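Local coordinates for pyruvate kinase 1 (Trypanosoma brucei brucei, PDB 4KCT), which catalyses the transfer of a phosphoryl group from phosphoenolpyruvate to ADP, giving pyruvate and ATP, and also has an intrinsic decarboxylase activity, at residues A[324-329]-A[433-438]; A[105-110]-A[163-168]. All blocks are in the same frame, centred on the assembly; numbering follows the deposited sequence.

Interaction 1 joins two domains of the enzyme, and interaction 2 pairs two strands within a third. Interaction 1 sets the start of the eighth strand of the TIM barrel against a loop of the alpha/beta domain, which also binds the sugar bisphosphate. Its strand leads to M329 of the pyruvate pocket; the side chain of C327 is about 12 Å from pyruvate, and that of T435 about 11 Å from the sugar bisphosphate. Interaction 2 belongs to the small beta domain, which is inserted between the third and fourth barrel strands. The centres of interactions 1 and 2 lie 44 Å apart, and the nearest atoms of interactions 1 and 2 are about 26 Å apart, without touching.

Interaction 1. Residues A[324-329]-A[433-438]; sequences GADCVM and NVTRSV
D326 meets V434, T435 and R436 where the eighth strand of the TIM barrel, 327-330, begins and the loop between helix 426-431 and strand 438-442 of the alpha/beta domain comes against it: a buried joint between two domains. The aspartate can be followed outward. Its CB, directed at the loop, sits 3.3 Å from V434 O. With chi1 at -62°, CG turns beside its own backbone N and anti to the carbonyl carbon, and the carboxylate then divides its work. OD1 stays with the barrel, accepting a hydrogen bond from the backbone N of V293. OD2 crosses the domain border: R436 N donates to D326 OD2 over 3.0 Å, almost straight at 170°, and OD2 receives it on its anti lone pair, the one away from OD1. A water donates to OD2 as well and lies 2.8 Å from T435 OG1, and R414 adds a salt bridge to the same oxygen. So many donors, with a cation among them, would be expected to favour the ionised carboxylate.

R436 itself contributes backbone and CB here; its extended side chain runs across that of D326 at about a right angle and carries the guanidinium away, where NH2 bonds to P415 O. T435 opens a type II turn ending at V438, which directs the chain into its next strand. Beside the aspartate, C327 packs its sulfur against V434, SG lying 3.8 Å from CB. V434 O, with no hydrogen-bond partner in the model, is buried against both D326 and C327, 3.4 Å from C327 SG.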
loop_
_atom_site.group_PDB
_atom_site.type_symbol
_atom_site.label_atom_id
_atom_site.label_comp_id
_atom_site.label_asym_id
_atom_site.label_seq_id
_atom_site.Cartn_x
_atom_site.Cartn_y
_atom_site.Cartn_z
ATOM N N GLY A 324 6.878 -13.587 14.910
ATOM C CA GLY A 324 8.028 -12.682 15.067
ATOM C C GLY A 324 8.896 -12.943 16.291
ATOM O O GLY A 324 9.748 -12.127 16.636
ATOM N N ALA A 325 8.660 -14.060 16.967
ATOM C CA ALA A 325 9.406 -14.361 18.195
ATOM C C ALA A 325 10.887 -14.583 17.845
ATOM O O ALA A 325 11.189 -15.236 16.850
ATOM C CB ALA A 325 8.836 -15.617 18.859
ATOM N N ASP A 326 11.807 -14.046 18.657
ATOM C CA ASP A 326 13.233 -14.392 18.472
ATOM C C ASP A 326 13.486 -15.849 18.846
ATOM O O ASP A 326 14.208 -16.569 18.131
ATOM C CB ASP A 326 14.152 -13.471 19.300
ATOM C CG ASP A 326 14.033 -11.992 18.891
ATOM O OD1 ASP A 326 13.022 -11.350 19.329
ATOM O OD2 ASP A 326 15.032 -11.432 18.291
ATOM N N CYS A 327 12.915 -16.263 19.971
ATOM C CA CYS A 327 13.213 -17.541 20.594
ATOM C C CYS A 327 11.940 -18.317 20.824
ATOM O O CYS A 327 10.891 -17.740 21.146
ATOM C CB CYS A 327 13.853 -17.349 21.980
ATOM S SG CYS A 327 15.354 -16.380 21.958
ATOM N N VAL A 328 12.106 -19.636 20.879
ATOM C CA VAL A 328 11.112 -20.519 21.389
ATOM C C VAL A 328 11.738 -21.367 22.492
ATOM O O VAL A 328 12.958 -21.490 22.587
ATOM C CB VAL A 328 10.552 -21.443 20.264
ATOM C CG1 VAL A 328 9.623 -20.628 19.353
ATOM C CG2 VAL A 328 11.687 -22.009 19.423
ATOM N N MET A 329 10.914 -21.863 23.390
ATOM C CA MET A 329 11.446 -22.415 24.615
ATOM C C MET A 329 10.884 -23.800 24.872
ATOM O O MET A 329 9.766 -24.131 24.419
ATOM C CB MET A 329 11.132 -21.509 25.788
ATOM C CG MET A 329 11.734 -21.999 27.095
ATOM S SD MET A 329 11.606 -20.708 28.335
ATOM C CE MET A 329 10.386 -21.454 29.437
ATOM N N ASN A 433 22.582 -14.730 22.368
ATOM C CA ASN A 433 21.868 -15.988 22.072
ATOM C C ASN A 433 20.348 -15.870 22.105
ATOM O O ASN A 433 19.642 -16.777 21.603
ATOM C CB ASN A 433 22.283 -17.109 23.057
ATOM C CG ASN A 433 23.580 -17.800 22.661
ATOM O OD1 ASN A 433 23.655 -18.409 21.614
ATOM N ND2 ASN A 433 24.530 -17.852 23.585
ATOM N N VAL A 434 19.806 -14.823 22.736
ATOM C CA VAL A 434 18.346 -14.615 22.627
ATOM C C VAL A 434 17.906 -13.719 21.465
ATOM O O VAL A 434 16.742 -13.373 21.363
ATOM C CB VAL A 434 17.686 -14.145 23.930
ATOM C CG1 VAL A 434 17.841 -15.200 25.015
ATOM C CG2 VAL A 434 18.281 -12.814 24.387
ATOM N N THR A 435 18.825 -13.389 20.564
ATOM C CA THR A 435 18.509 -12.420 19.533
ATOM C C THR A 435 18.572 -13.052 18.159
ATOM O O THR A 435 19.565 -13.702 17.808
ATOM C CB THR A 435 19.444 -11.200 19.630
ATOM O OG1 THR A 435 19.008 -10.390 20.736
ATOM C CG2 THR A 435 19.373 -10.377 18.368
ATOM N N ARG A 436 17.472 -12.930 17.405
ATOM C CA ARG A 436 17.339 -13.637 16.135
ATOM C C ARG A 436 18.546 -13.360 15.221
ATOM O O ARG A 436 18.926 -12.186 15.034
ATOM C CB ARG A 436 16.036 -13.201 15.443
ATOM C CG ARG A 436 15.725 -13.943 14.131
ATOM C CD ARG A 436 14.430 -13.380 13.521
ATOM N NE ARG A 436 14.100 -14.018 12.246
ATOM C CZ ARG A 436 14.577 -13.628 11.060
ATOM N NH1 ARG A 436 14.237 -14.301 9.969
ATOM N NH2 ARG A 436 15.385 -12.565 10.959
ATOM N N SER A 437 19.057 -14.418 14.562
ATOM C CA SER A 437 20.066 -14.298 13.443
ATOM C C SER A 437 21.526 -14.148 13.861
ATOM O O SER A 437 22.412 -14.305 13.036
ATOM C CB SER A 437 19.725 -13.139 12.496
ATOM O OG SER A 437 18.382 -13.212 12.100
ATOM N N VAL A 438 21.771 -13.725 15.096
ATOM C CA VAL A 438 23.115 -13.304 15.504
ATOM C C VAL A 438 23.965 -14.512 15.824
ATOM O O VAL A 438 23.465 -15.492 16.405
ATOM C CB VAL A 438 23.086 -12.348 16.727
ATOM C CG1 VAL A 438 24.500 -12.037 17.189
ATOM C CG2 VAL A 438 22.383 -11.054 16.339
HETATM O O HOH W 1 16.535 -9.344 19.839
#

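Interaction 2. Residues A[105-110]-A[163-168]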
loop_
_atom_site.group_PDB
_atom_site.type_symbol
_atom_site.label_atom_id
_atom_site.label_comp_id
_atom_site.label_asym_id
_atom_site.label_seq_id
_atom_site.Cartn_x
_atom_site.Cartn_y
_atom_site.Cartn_z
ATOM N N GLY A 105 -21.506 -27.221 43.217
ATOM C CA GLY A 105 -22.609 -26.754 44.053
ATOM C C GLY A 105 -22.257 -26.651 45.530
ATOM O O GLY A 105 -22.961 -25.996 46.287
ATOM N N ASP A 106 -21.163 -27.279 45.947
ATOM C CA ASP A 106 -20.666 -27.085 47.315
ATOM C C ASP A 106 -20.440 -25.597 47.570
ATOM O O ASP A 106 -19.952 -24.868 46.696
ATOM C CB ASP A 106 -19.350 -27.847 47.544
ATOM C CG ASP A 106 -19.562 -29.330 47.781
ATOM O OD1 ASP A 106 -20.732 -29.757 47.839
ATOM O OD2 ASP A 106 -18.555 -30.076 47.862
ATOM N N ILE A 107 -20.822 -25.152 48.756
ATOM C CA ILE A 107 -20.634 -23.766 49.160
ATOM C C ILE A 107 -19.527 -23.739 50.211
ATOM O O ILE A 107 -19.574 -24.499 51.185
ATOM C CB ILE A 107 -21.931 -23.185 49.749
ATOM C CG1 ILE A 107 -23.042 -23.148 48.684
ATOM C CG2 ILE A 107 -21.692 -21.805 50.356
ATOM C CD1 ILE A 107 -22.740 -22.242 47.507
ATOM N N VAL A 108 -18.461 -22.994 49.932
ATOM C CA VAL A 108 -17.272 -23.011 50.787
ATOM C C VAL A 108 -16.860 -21.571 51.096
ATOM O O VAL A 108 -16.964 -20.696 50.236
ATOM C CB VAL A 108 -16.105 -23.789 50.113
ATOM C CG1 VAL A 108 -15.720 -23.147 48.788
ATOM C CG2 VAL A 108 -14.893 -23.886 51.036
ATOM N N CYS A 109 -16.549 -21.297 52.361
ATOM C CA CYS A 109 -16.027 -20.011 52.723
ATOM C C CYS A 109 -14.506 -20.004 52.589
ATOM O O CYS A 109 -13.840 -20.973 52.963
ATOM C CB CYS A 109 -16.463 -19.624 54.147
ATOM S SG CYS A 109 -18.163 -18.992 54.215
ATOM N N VAL A 110 -13.978 -18.993 51.899
ATOM C CA VAL A 110 -12.551 -18.817 51.833
ATOM C C VAL A 110 -12.174 -17.601 52.655
ATOM O O VAL A 110 -12.887 -16.598 52.655
ATOM C CB VAL A 110 -12.037 -18.690 50.375
ATOM C CG1 VAL A 110 -12.350 -19.965 49.606
ATOM C CG2 VAL A 110 -12.675 -17.491 49.678
ATOM N N LYS A 163 -17.879 -16.073 50.635
ATOM C CA LYS A 163 -18.622 -17.288 50.417
ATOM C C LYS A 163 -18.610 -17.609 48.921
ATOM O O LYS A 163 -18.876 -16.733 48.090
ATOM C CB LYS A 163 -20.059 -17.107 50.913
ATOM C CG LYS A 163 -20.922 -18.343 50.764
ATOM C CD LYS A 163 -22.228 -18.197 51.545
ATOM C CE LYS A 163 -23.425 -18.109 50.605
ATOM N NZ LYS A 163 -23.820 -16.698 50.311
ATOM N N CYS A 164 -18.276 -18.853 48.580
ATOM C CA CYS A 164 -17.978 -19.220 47.183
ATOM C C CYS A 164 -18.767 -20.461 46.767
ATOM O O CYS A 164 -19.141 -21.287 47.599
ATOM C CB CYS A 164 -16.479 -19.492 46.999
ATOM S SG CYS A 164 -15.416 -18.059 47.310
ATOM N N HIS A 165 -18.970 -20.605 45.468
ATOM C CA HIS A 165 -19.681 -21.749 44.922
ATOM C C HIS A 165 -18.705 -22.582 44.144
ATOM O O HIS A 165 -18.056 -22.077 43.239
ATOM C CB HIS A 165 -20.795 -21.248 43.999
ATOM C CG HIS A 165 -21.479 -22.342 43.206
ATOM N ND1 HIS A 165 -20.961 -22.843 42.057
ATOM C CD2 HIS A 165 -22.732 -22.952 43.370
ATOM C CE1 HIS A 165 -21.823 -23.748 41.532
ATOM N NE2 HIS A 165 -22.901 -23.813 42.335
ATOM N N VAL A 166 -18.542 -23.841 44.527
ATOM C CA VAL A 166 -17.627 -24.746 43.803
ATOM C C VAL A 166 -18.215 -25.144 42.450
ATOM O O VAL A 166 -19.376 -25.566 42.376
ATOM C CB VAL A 166 -17.352 -26.019 44.617
ATOM C CG1 VAL A 166 -16.553 -27.034 43.781
ATOM C CG2 VAL A 166 -16.616 -25.665 45.906
ATOM N N ASN A 167 -17.414 -25.030 41.386
ATOM C CA ASN A 167 -17.906 -25.276 40.027
ATOM C C ASN A 167 -17.701 -26.694 39.550
ATOM O O ASN A 167 -18.438 -27.168 38.704
ATOM C CB ASN A 167 -17.292 -24.307 39.022
ATOM C CG ASN A 167 -17.827 -22.909 39.168
ATOM O OD1 ASN A 167 -17.104 -21.938 38.947
ATOM N ND2 ASN A 167 -19.033 -22.792 39.685
ATOM N N ASN A 168 -16.677 -27.366 40.054
ATOM C CA ASN A 168 -16.355 -28.693 39.543
ATOM C C ASN A 168 -15.750 -29.619 40.584
ATOM O O ASN A 168 -15.322 -29.167 41.649
ATOM C CB ASN A 168 -15.461 -28.598 38.300
ATOM C CG ASN A 168 -14.210 -27.771 38.535
ATOM O OD1 ASN A 168 -14.279 -26.580 38.843
ATOM N ND2 ASN A 168 -13.064 -28.371 38.284
#
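I107 holds CG2 anti to its backbone N, while CG1 stands beside that N (chi1 -64°); the two branches thereby reach different neighbours on the antiparallel strand 161-166, within the mixed sheet of the small beta domain of pyruvate kinase. CG2 lies 3.6 Å from K163 CG, and the lysine's CD and CE pass close by the same methyl. CD1, at the end of the other branch, comes to 4.0 Å from H165 CA. The H165 side chain, extended with CG anti to its own N (chi1 171°), carries the imidazole to G105, whose CA is 3.4 Å from NE2.

V108 and C164 form a hydrogen-bonded pair, each N donating to the other's O; I107 with H165 and C109 with K163 are the flanking non-hydrogen-bonded pairs. Beyond the first of these, V166 N gives a nearly straight bond of 2.8 Å to D106 O, and G105 N returns one to V166 O.

I107, C109, K163 and H165 send their side chains to one face, where K163 NZ finds S155 OG. V108 and C164 take the other, which is buried: V108 touches V166 there, F102 touches V108 and V166, and C164 SG rests 3.7 Å from V110 CG2.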